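Local coordinates for protein 4-hydroxybutyrate CoA-transferase (Porphyromonas gingivalis, PDB 3EH7) that probably transfers coenzyme A between acyl-CoA thioesters and carboxylates such as acetate or 4-hydroxybutyrate, at residues V31-S34 and V39-S42; D390-E395 and I414-P419; A399-K404 and A410-A415. One frame throughout, in Å; residues are numbered along the deposited sequence.

Contact 1 (V31-S34 and V39-S42)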
ATOM      1  N   VAL A  31       2.811 -13.218 -25.111  1.00 26.25           N
ATOM      2  CA  VAL A  31       4.248 -13.165 -25.364  1.00 25.62           C
ATOM      3  C   VAL A  31       4.799 -12.035 -24.535  1.00 25.28           C
ATOM      4  O   VAL A  31       4.315 -10.918 -24.654  1.00 26.18           O
ATOM      5  CB  VAL A  31       4.527 -12.859 -26.847  1.00 25.95           C
ATOM      6  CG1 VAL A  31       6.019 -12.852 -27.124  1.00 24.84           C
ATOM      7  CG2 VAL A  31       3.809 -13.846 -27.733  1.00 25.38           C
ATOM      8  N   ALA A  32       5.773 -12.333 -23.671  1.00 24.47           N
ATOM      9  CA  ALA A  32       6.448 -11.320 -22.868  1.00 23.83           C
ATOM     10  C   ALA A  32       7.762 -10.968 -23.562  1.00 23.23           C
ATOM     11  O   ALA A  32       8.412 -11.843 -24.132  1.00 23.54           O
ATOM     12  CB  ALA A  32       6.709 -11.839 -21.477  1.00 23.56           C
ATOM     13  N   LEU A  33       8.124  -9.693 -23.551  1.00 22.35           N
ATOM     14  CA  LEU A  33       9.356  -9.216 -24.188  1.00 22.17           C
ATOM     15  C   LEU A  33      10.203  -8.608 -23.138  1.00 21.96           C
ATOM     16  O   LEU A  33       9.666  -8.039 -22.210  1.00 21.44           O
ATOM     17  CB  LEU A  33       9.066  -8.121 -25.216  1.00 22.18           C
ATOM     18  CG  LEU A  33       8.178  -8.445 -26.420  1.00 23.31           C
ATOM     19  CD1 LEU A  33       8.076  -7.215 -27.290  1.00 21.48           C
ATOM     20  CD2 LEU A  33       8.735  -9.603 -27.199  1.00 21.93           C
ATOM     21  N   SER A  34      11.522  -8.684 -23.301  1.00 21.89           N
ATOM     22  CA  SER A  34      12.418  -7.904 -22.447  1.00 21.88           C
ATOM     23  C   SER A  34      11.972  -6.453 -22.379  1.00 21.24           C
ATOM     24  O   SER A  34      11.578  -5.859 -23.386  1.00 21.79           O
ATOM     25  CB  SER A  34      13.877  -7.947 -22.933  1.00 21.96           C
ATOM     26  OG  SER A  34      14.492  -9.192 -22.747  1.00 22.06           O
ATOM     27  N   VAL A  39      14.420  -4.361 -25.307  1.00 22.68           N
ATOM     28  CA  VAL A  39      13.418  -4.969 -26.181  1.00 22.96           C
ATOM     29  C   VAL A  39      14.178  -5.696 -27.302  1.00 21.96           C
ATOM     30  O   VAL A  39      15.101  -5.142 -27.880  1.00 22.29           O
ATOM     31  CB  VAL A  39      12.443  -3.898 -26.756  1.00 22.99           C
ATOM     32  CG1 VAL A  39      12.019  -4.250 -28.160  1.00 24.39           C
ATOM     33  CG2 VAL A  39      11.206  -3.734 -25.859  1.00 23.90           C
ATOM     34  N   PRO A  40      13.825  -6.952 -27.572  1.00 21.53           N
ATOM     35  CA  PRO A  40      14.552  -7.715 -28.587  1.00 21.17           C
ATOM     36  C   PRO A  40      14.193  -7.266 -30.021  1.00 21.50           C
ATOM     37  O   PRO A  40      13.267  -7.791 -30.621  1.00 20.20           O
ATOM     38  CB  PRO A  40      14.085  -9.151 -28.316  1.00 21.15           C
ATOM     39  CG  PRO A  40      12.716  -8.977 -27.779  1.00 21.01           C
ATOM     40  CD  PRO A  40      12.784  -7.765 -26.919  1.00 20.41           C
ATOM     41  N   GLN A  41      14.959  -6.327 -30.560  1.00 21.81           N
ATOM     42  CA  GLN A  41      14.591  -5.656 -31.802  1.00 22.86           C
ATOM     43  C   GLN A  41      14.440  -6.570 -33.016  1.00 23.40           C
ATOM     44  O   GLN A  41      13.520  -6.351 -33.807  1.00 24.35           O
ATOM     45  CB  GLN A  41      15.575  -4.519 -32.121  1.00 22.93           C
ATOM     46  CG  GLN A  41      15.574  -3.432 -31.080  1.00 23.03           C
ATOM     47  CD  GLN A  41      16.688  -2.432 -31.274  1.00 24.30           C
ATOM     48  OE1 GLN A  41      17.073  -2.124 -32.418  1.00 24.53           O
ATOM     49  NE2 GLN A  41      17.232  -1.924 -30.155  1.00 19.68           N
ATOM     50  N   SER A  42      15.316  -7.567 -33.189  1.00 23.27           N
ATOM     51  CA  SER A  42      15.210  -8.474 -34.357  1.00 23.59           C
ATOM     52  C   SER A  42      13.939  -9.311 -34.344  1.00 23.66           C
ATOM     53  O   SER A  42      13.275  -9.479 -35.381  1.00 23.59           O
ATOM     54  CB  SER A  42      16.396  -9.430 -34.461  1.00 23.41           C
ATOM     55  OG  SER A  42      17.591  -8.703 -34.502  1.00 24.38           O
TER
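L33, the last residue of the inner strand 30-33, meets P40 where the chain turns back to start helix 41-49. The two side chains cross at about a right angle, with CD2 of L33 4.1 Å from CG of the proline ring. A first torsion of -61° followed by an extended second one lets CD2 reach the ring, and beyond P40 the leucine also packs on V44 of the helix and on I59 and I124 of the two flanking strands. S34 follows, already off the strand. Its backbone N lies 3.9 Å from P40 CD, and its CB adds a second approach to the same ring carbon. The hydroxyl serves another element, since S34 OG is hydrogen-bonded to Q126 N of strand 122-127. The carbonyl of S34 faces V39, whose CG2 comes to 3.3 Å from S34 O; V39 CA makes a C-H...O contact with that oxygen at 3.5 Å. P40 holds the N-cap position. The strand belongs to a parallel sheet and the turn and helix start follow it, consistent with a Rossmann-like fold. The chemistry is therefore that of close packing: a proline ring set against leucine and backbone, with carbon-bound hydrogens as the neighbours that V39 offers the S34 carbonyl.

Contact 2 (D390-E395 and I414-P419)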
ATOM      1  N   ASP A 390       3.887  11.509   0.978  1.00 22.72           N
ATOM      2  CA  ASP A 390       4.784  12.092   1.965  1.00 22.48           C
ATOM      3  C   ASP A 390       5.065  13.551   1.529  1.00 22.62           C
ATOM      4  O   ASP A 390       4.241  14.424   1.801  1.00 22.23           O
ATOM      5  CB  ASP A 390       6.024  11.188   2.020  1.00 23.97           C
ATOM      6  CG  ASP A 390       7.010  11.565   3.081  1.00 23.60           C
ATOM      7  OD1 ASP A 390       6.696  12.466   3.881  1.00 24.07           O
ATOM      8  OD2 ASP A 390       8.096  10.896   3.115  1.00 20.51           O
ATOM      9  N   TYR A 391       6.154  13.798   0.794  1.00 21.52           N
ATOM     10  CA  TYR A 391       6.466  15.104   0.209  1.00 20.34           C
ATOM     11  C   TYR A 391       5.937  15.268  -1.196  1.00 20.38           C
ATOM     12  O   TYR A 391       5.940  14.324  -2.026  1.00 20.09           O
ATOM     13  CB  TYR A 391       7.977  15.315   0.124  1.00 20.90           C
ATOM     14  CG  TYR A 391       8.699  15.427   1.436  1.00 19.46           C
ATOM     15  CD1 TYR A 391       9.227  14.293   2.049  1.00 22.12           C
ATOM     16  CD2 TYR A 391       8.904  16.664   2.043  1.00 20.54           C
ATOM     17  CE1 TYR A 391       9.914  14.374   3.259  1.00 21.04           C
ATOM     18  CE2 TYR A 391       9.605  16.774   3.258  1.00 21.16           C
ATOM     19  CZ  TYR A 391      10.101  15.617   3.846  1.00 21.87           C
ATOM     20  OH  TYR A 391      10.775  15.663   5.006  1.00 26.40           O
ATOM     21  N   VAL A 392       5.511  16.486  -1.491  1.00 18.99           N
ATOM     22  CA  VAL A 392       5.162  16.870  -2.844  1.00 18.49           C
ATOM     23  C   VAL A 392       5.985  18.090  -3.179  1.00 18.76           C
ATOM     24  O   VAL A 392       6.088  19.009  -2.368  1.00 18.18           O
ATOM     25  CB  VAL A 392       3.656  17.180  -2.982  1.00 19.10           C
ATOM     26  CG1 VAL A 392       3.337  17.730  -4.381  1.00 18.79           C
ATOM     27  CG2 VAL A 392       2.812  15.921  -2.661  1.00 18.69           C
ATOM     28  N   VAL A 393       6.601  18.093  -4.357  1.00 19.10           N
ATOM     29  CA  VAL A 393       7.515  19.175  -4.745  1.00 19.42           C
ATOM     30  C   VAL A 393       7.195  19.717  -6.131  1.00 19.47           C
ATOM     31  O   VAL A 393       7.075  18.943  -7.100  1.00 19.68           O
ATOM     32  CB  VAL A 393       8.993  18.699  -4.744  1.00 18.97           C
ATOM     33  CG1 VAL A 393       9.909  19.820  -5.179  1.00 18.50           C
ATOM     34  CG2 VAL A 393       9.416  18.162  -3.356  1.00 19.16           C
ATOM     35  N   THR A 394       7.030  21.037  -6.212  1.00 19.72           N
ATOM     36  CA  THR A 394       6.928  21.740  -7.487  1.00 19.32           C
ATOM     37  C   THR A 394       8.004  22.815  -7.584  1.00 19.96           C
ATOM     38  O   THR A 394       8.786  22.998  -6.659  1.00 20.07           O
ATOM     39  CB  THR A 394       5.556  22.387  -7.687  1.00 18.87           C
ATOM     40  OG1 THR A 394       5.448  23.537  -6.845  1.00 16.78           O
ATOM     41  CG2 THR A 394       4.419  21.395  -7.402  1.00 16.95           C
ATOM     42  N   GLU A 395       8.029  23.520  -8.711  1.00 20.43           N
ATOM     43  CA  GLU A 395       8.889  24.692  -8.878  1.00 20.94           C
ATOM     44  C   GLU A 395       8.575  25.772  -7.863  1.00 20.44           C
ATOM     45  O   GLU A 395       9.388  26.650  -7.688  1.00 20.59           O
ATOM     46  CB  GLU A 395       8.794  25.284 -10.297  1.00 20.94           C
ATOM     47  CG  GLU A 395       7.440  25.952 -10.693  1.00 22.96           C
ATOM     48  CD  GLU A 395       6.470  24.995 -11.412  1.00 26.30           C
ATOM     49  OE1 GLU A 395       6.455  23.774 -11.094  1.00 25.38           O
ATOM     50  OE2 GLU A 395       5.722  25.472 -12.295  1.00 23.39           O
ATOM     51  N   ILE A 414      -1.893  24.184  -2.156  1.00 19.71           N
ATOM     52  CA  ILE A 414      -2.262  25.410  -2.843  1.00 19.76           C
ATOM     53  C   ILE A 414      -1.058  26.339  -2.931  1.00 19.37           C
ATOM     54  O   ILE A 414      -0.801  26.919  -3.979  1.00 18.53           O
ATOM     55  CB  ILE A 414      -3.463  26.117  -2.173  1.00 19.63           C
ATOM     56  CG1 ILE A 414      -4.758  25.340  -2.477  1.00 18.64           C
ATOM     57  CG2 ILE A 414      -3.603  27.530  -2.681  1.00 20.37           C
ATOM     58  CD1 ILE A 414      -5.945  25.783  -1.671  1.00 19.42           C
ATOM     59  N   ALA A 415      -0.296  26.416  -1.851  1.00 19.66           N
ATOM     60  CA  ALA A 415       0.873  27.291  -1.803  1.00 19.65           C
ATOM     61  C   ALA A 415       1.964  26.875  -2.781  1.00 19.35           C
ATOM     62  O   ALA A 415       2.792  27.696  -3.130  1.00 19.87           O
ATOM     63  CB  ALA A 415       1.433  27.376  -0.371  1.00 20.31           C
ATOM     64  N   ILE A 416       1.951  25.624  -3.256  1.00 18.39           N
ATOM     65  CA  ILE A 416       2.918  25.186  -4.267  1.00 17.94           C
ATOM     66  C   ILE A 416       2.292  24.955  -5.656  1.00 16.84           C
ATOM     67  O   ILE A 416       2.963  24.551  -6.591  1.00 16.39           O
ATOM     68  CB  ILE A 416       3.766  23.980  -3.782  1.00 18.53           C
ATOM     69  CG1 ILE A 416       2.942  22.708  -3.587  1.00 19.74           C
ATOM     70  CG2 ILE A 416       4.433  24.325  -2.459  1.00 17.52           C
ATOM     71  CD1 ILE A 416       3.807  21.459  -3.299  1.00 19.36           C
ATOM     72  N   ALA A 417       1.020  25.302  -5.783  1.00 16.32           N
ATOM     73  CA  ALA A 417       0.361  25.308  -7.061  1.00 16.17           C
ATOM     74  C   ALA A 417       0.779  26.563  -7.823  1.00 15.99           C
ATOM     75  O   ALA A 417       1.257  27.550  -7.239  1.00 16.42           O
ATOM     76  CB  ALA A 417      -1.164  25.222  -6.868  1.00 15.31           C
ATOM     77  N   HIS A 418       0.613  26.537  -9.127  1.00 16.11           N
ATOM     78  CA  HIS A 418       0.811  27.742  -9.934  1.00 16.61           C
ATOM     79  C   HIS A 418      -0.120  28.853  -9.462  1.00 17.13           C
ATOM     80  O   HIS A 418      -1.297  28.611  -9.169  1.00 16.99           O
ATOM     81  CB  HIS A 418       0.555  27.453 -11.395  1.00 16.82           C
ATOM     82  CG  HIS A 418       1.137  28.471 -12.311  1.00 17.28           C
ATOM     83  ND1 HIS A 418       0.632  29.748 -12.417  1.00 17.47           N
ATOM     84  CD2 HIS A 418       2.201  28.412 -13.138  1.00 17.59           C
ATOM     85  CE1 HIS A 418       1.361  30.433 -13.278  1.00 18.63           C
ATOM     86  NE2 HIS A 418       2.322  29.644 -13.726  1.00 19.04           N
ATOM     87  N   PRO A 419       0.398  30.089  -9.362  1.00 17.40           N
ATOM     88  CA  PRO A 419      -0.419  31.242  -8.974  1.00 17.71           C
ATOM     89  C   PRO A 419      -1.719  31.389  -9.777  1.00 18.08           C
ATOM     90  O   PRO A 419      -2.723  31.814  -9.242  1.00 17.98           O
ATOM     91  CB  PRO A 419       0.512  32.423  -9.245  1.00 17.76           C
ATOM     92  CG  PRO A 419       1.890  31.859  -9.057  1.00 16.35           C
ATOM     93  CD  PRO A 419       1.828  30.410  -9.409  1.00 17.57           C
TER
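The hydroxyl of T394 meets the carbonyl of I416 where strand 391-394, the first arm of a beta-hairpin with strand 397-400 in a mixed sheet, ends beside the type I beta turn I414-A417 between helices 406-414 and 419-433. Both segments lie in the C-terminal family region. Within the turn A417 N is bonded to I414 O, while the carbonyl of I416 faces the strand. T394 OG1 donates to that oxygen over 2.7 Å, in the carbonyl plane and on a lone pair, with a C=O...donor angle of 135°. The threonine hydroxyl reaches it by sitting between its backbone N and carbonyl carbon (chi1 73°), and it has a second partner in Y396 N, so its rotation is fixed by two bonds. Its methyl group lies alongside, CG2 being 3.6 Å from I416 O. The isoleucine adopts a comparable first torsion, CG1 lodged between N and C at 66°, and then extends, which carries CD1 along the strand to V392. There the methyl is 3.9 Å from V392 CG1. Thus one residue of the turn presents a polar and an apolar group to two alternate strand residues whose side chains lie on the same face of the sheet, while V393 between them turns to helix 197-208. The tip of I416 also approaches backbone: CD1 is 3.5 Å from V392 O.

Contact 3 (A399-K404 and A410-A415)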
ATOM      1  N   ALA A 399       5.922  20.627  -0.053  1.00 21.75           N
ATOM      2  CA  ALA A 399       4.880  20.363   0.950  1.00 22.03           C
ATOM      3  C   ALA A 399       5.078  18.987   1.555  1.00 22.80           C
ATOM      4  O   ALA A 399       5.346  18.049   0.811  1.00 23.28           O
ATOM      5  CB  ALA A 399       3.492  20.436   0.310  1.00 21.70           C
ATOM      6  N   GLN A 400       4.992  18.853   2.877  1.00 23.34           N
ATOM      7  CA  GLN A 400       4.935  17.516   3.489  1.00 24.87           C
ATOM      8  C   GLN A 400       3.520  17.268   4.014  1.00 24.53           C
ATOM      9  O   GLN A 400       3.017  18.025   4.840  1.00 24.83           O
ATOM     10  CB  GLN A 400       5.991  17.305   4.590  1.00 25.62           C
ATOM     11  CG  GLN A 400       6.048  15.804   5.126  1.00 28.20           C
ATOM     12  CD  GLN A 400       7.219  15.538   6.108  1.00 33.09           C
ATOM     13  OE1 GLN A 400       7.676  16.462   6.797  1.00 35.18           O
ATOM     14  NE2 GLN A 400       7.706  14.264   6.170  1.00 30.40           N
ATOM     15  N   LEU A 401       2.869  16.225   3.501  1.00 24.18           N
ATOM     16  CA  LEU A 401       1.440  16.001   3.765  1.00 24.17           C
ATOM     17  C   LEU A 401       1.177  15.066   4.925  1.00 24.25           C
ATOM     18  O   LEU A 401       0.086  15.068   5.483  1.00 22.74           O
ATOM     19  CB  LEU A 401       0.759  15.446   2.517  1.00 23.36           C
ATOM     20  CG  LEU A 401       0.893  16.262   1.231  1.00 24.47           C
ATOM     21  CD1 LEU A 401       0.053  15.600   0.132  1.00 22.67           C
ATOM     22  CD2 LEU A 401       0.450  17.730   1.421  1.00 19.85           C
ATOM     23  N   LYS A 402       2.166  14.247   5.270  1.00 25.58           N
ATOM     24  CA  LYS A 402       1.990  13.256   6.341  1.00 26.85           C
ATOM     25  C   LYS A 402       1.740  13.939   7.659  1.00 26.77           C
ATOM     26  O   LYS A 402       2.525  14.776   8.052  1.00 28.25           O
ATOM     27  CB  LYS A 402       3.218  12.350   6.475  1.00 27.61           C
ATOM     28  CG  LYS A 402       3.298  11.295   5.406  1.00 30.00           C
ATOM     29  CD  LYS A 402       4.074  10.033   5.897  1.00 33.77           C
ATOM     30  CE  LYS A 402       3.469   8.771   5.312  1.00 34.13           C
ATOM     31  NZ  LYS A 402       4.370   7.587   5.415  1.00 35.68           N
ATOM     32  N   GLY A 403       0.643  13.593   8.327  1.00 26.81           N
ATOM     33  CA  GLY A 403       0.294  14.200   9.610  1.00 26.32           C
ATOM     34  C   GLY A 403      -0.576  15.436   9.470  1.00 25.96           C
ATOM     35  O   GLY A 403      -1.075  15.957  10.489  1.00 26.24           O
ATOM     36  N   LYS A 404      -0.776  15.934   8.235  1.00 24.41           N
ATOM     37  CA  LYS A 404      -1.631  17.107   8.041  1.00 22.80           C
ATOM     38  C   LYS A 404      -3.084  16.689   7.866  1.00 21.98           C
ATOM     39  O   LYS A 404      -3.407  15.639   7.246  1.00 20.44           O
ATOM     40  CB  LYS A 404      -1.166  17.968   6.867  1.00 23.25           C
ATOM     41  CG  LYS A 404       0.183  18.694   7.113  1.00 25.88           C
ATOM     42  CD  LYS A 404       0.531  19.626   5.944  1.00 27.88           C
ATOM     43  CE  LYS A 404       1.683  20.621   6.253  1.00 29.83           C
ATOM     44  NZ  LYS A 404       2.964  19.958   6.631  1.00 28.38           N
ATOM     45  N   ALA A 410      -4.749  20.712   1.864  1.00 18.23           N
ATOM     46  CA  ALA A 410      -5.245  21.627   0.844  1.00 18.61           C
ATOM     47  C   ALA A 410      -4.432  22.933   0.801  1.00 18.87           C
ATOM     48  O   ALA A 410      -3.952  23.358  -0.262  1.00 17.29           O
ATOM     49  CB  ALA A 410      -6.747  21.942   1.052  1.00 17.61           C
ATOM     50  N   GLU A 411      -4.297  23.564   1.960  1.00 19.37           N
ATOM     51  CA  GLU A 411      -3.523  24.801   2.072  1.00 20.16           C
ATOM     52  C   GLU A 411      -2.061  24.619   1.644  1.00 19.76           C
ATOM     53  O   GLU A 411      -1.527  25.439   0.881  1.00 19.90           O
ATOM     54  CB  GLU A 411      -3.591  25.316   3.506  1.00 20.26           C
ATOM     55  CG  GLU A 411      -4.930  25.920   3.842  1.00 22.86           C
ATOM     56  CD  GLU A 411      -5.109  26.253   5.318  1.00 25.34           C
ATOM     57  OE1 GLU A 411      -4.311  25.796   6.161  1.00 29.46           O
ATOM     58  OE2 GLU A 411      -6.072  26.971   5.637  1.00 28.85           O
ATOM     59  N   ALA A 412      -1.440  23.539   2.113  1.00 19.11           N
ATOM     60  CA  ALA A 412      -0.047  23.227   1.768  1.00 19.84           C
ATOM     61  C   ALA A 412       0.168  23.028   0.258  1.00 19.87           C
ATOM     62  O   ALA A 412       1.192  23.462  -0.303  1.00 19.37           O
ATOM     63  CB  ALA A 412       0.434  21.982   2.532  1.00 19.71           C
ATOM     64  N   LEU A 413      -0.781  22.357  -0.394  1.00 19.65           N
ATOM     65  CA  LEU A 413      -0.672  22.087  -1.838  1.00 20.02           C
ATOM     66  C   LEU A 413      -0.974  23.364  -2.656  1.00 20.29           C
ATOM     67  O   LEU A 413      -0.370  23.608  -3.700  1.00 20.40           O
ATOM     68  CB  LEU A 413      -1.624  20.944  -2.226  1.00 20.59           C
ATOM     69  CG  LEU A 413      -1.269  19.557  -1.678  1.00 20.05           C
ATOM     70  CD1 LEU A 413      -2.406  18.553  -1.910  1.00 20.09           C
ATOM     71  CD2 LEU A 413       0.001  19.108  -2.368  1.00 22.19           C
ATOM     72  N   ILE A 414      -1.893  24.184  -2.156  1.00 19.71           N
ATOM     73  CA  ILE A 414      -2.262  25.410  -2.843  1.00 19.76           C
ATOM     74  C   ILE A 414      -1.058  26.339  -2.931  1.00 19.37           C
ATOM     75  O   ILE A 414      -0.801  26.919  -3.979  1.00 18.53           O
ATOM     76  CB  ILE A 414      -3.463  26.117  -2.173  1.00 19.63           C
ATOM     77  CG1 ILE A 414      -4.758  25.340  -2.477  1.00 18.64           C
ATOM     78  CG2 ILE A 414      -3.603  27.530  -2.681  1.00 20.37           C
ATOM     79  CD1 ILE A 414      -5.945  25.783  -1.671  1.00 19.42           C
ATOM     80  N   ALA A 415      -0.296  26.416  -1.851  1.00 19.66           N
ATOM     81  CA  ALA A 415       0.873  27.291  -1.803  1.00 19.65           C
ATOM     82  C   ALA A 415       1.964  26.875  -2.781  1.00 19.35           C
ATOM     83  O   ALA A 415       2.792  27.696  -3.130  1.00 19.87           O
ATOM     84  CB  ALA A 415       1.433  27.376  -0.371  1.00 20.31           C
TER
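L401 and L413 take nearly the same shape, CG anti to the carbonyl carbon at chi1 -56° and -68° and the chain extended beyond, and this carries their ends together although neither CB is aimed across the gap. The side chains cross at about a right angle: CD2 of L401 rests 4.0 Å from L413 CG, with L413 CD2 almost as near. Both leucines also pack on V392 of the neighbouring strand. Beside them A412 projects its methyl from helix 406-414 toward strand 397-400, outermost of its sheet within the chain, where A399 CB meets A412 CB at 4.1 Å and lies 3.8 Å from A412 O. L401 CD2 is more distant, 4.4 Å from A412 CB. K404 packs on this methyl too; it follows the strand after a type II beta turn, L401-K404, closed by K404 N to L401 O. Its aliphatic part runs over the alanine, with CD 4.1 Å from A412 CB, and a bend at chi4 of 59° then brings the amine back to its own segment. K404 NZ donates to Q400 O at 2.6 Å, in the carbonyl plane. Helix 406-414 thus comes after strand 397-400 and the turn, and packs back against them. Chemically the lysine is divided: its methylenes join the apolar packing around A412, while its charge is directed to a strand carbonyl and probably polarises it.

Contacts 2 and 3 form one structural unit, with centres about 8 Å apart, whereas contact 1 lies on the other side of the chain's centre in the N-terminal domain, its centre about 39 Å from that of contact 2 and 43 Å from that of contact 3. The two C-terminal contacts share I414 and A415, and their strands pair antiparallel at the edge of the same sheet: V392 N lies 2.8 Å from A399 O, a probable hydrogen bond. I416 CD1 against A399 CB, at 3.8 Å, continues the apolar layer between them. Contact 3 also borders the dimer interface, where K402 forms a salt bridge with E108 of the second subunit.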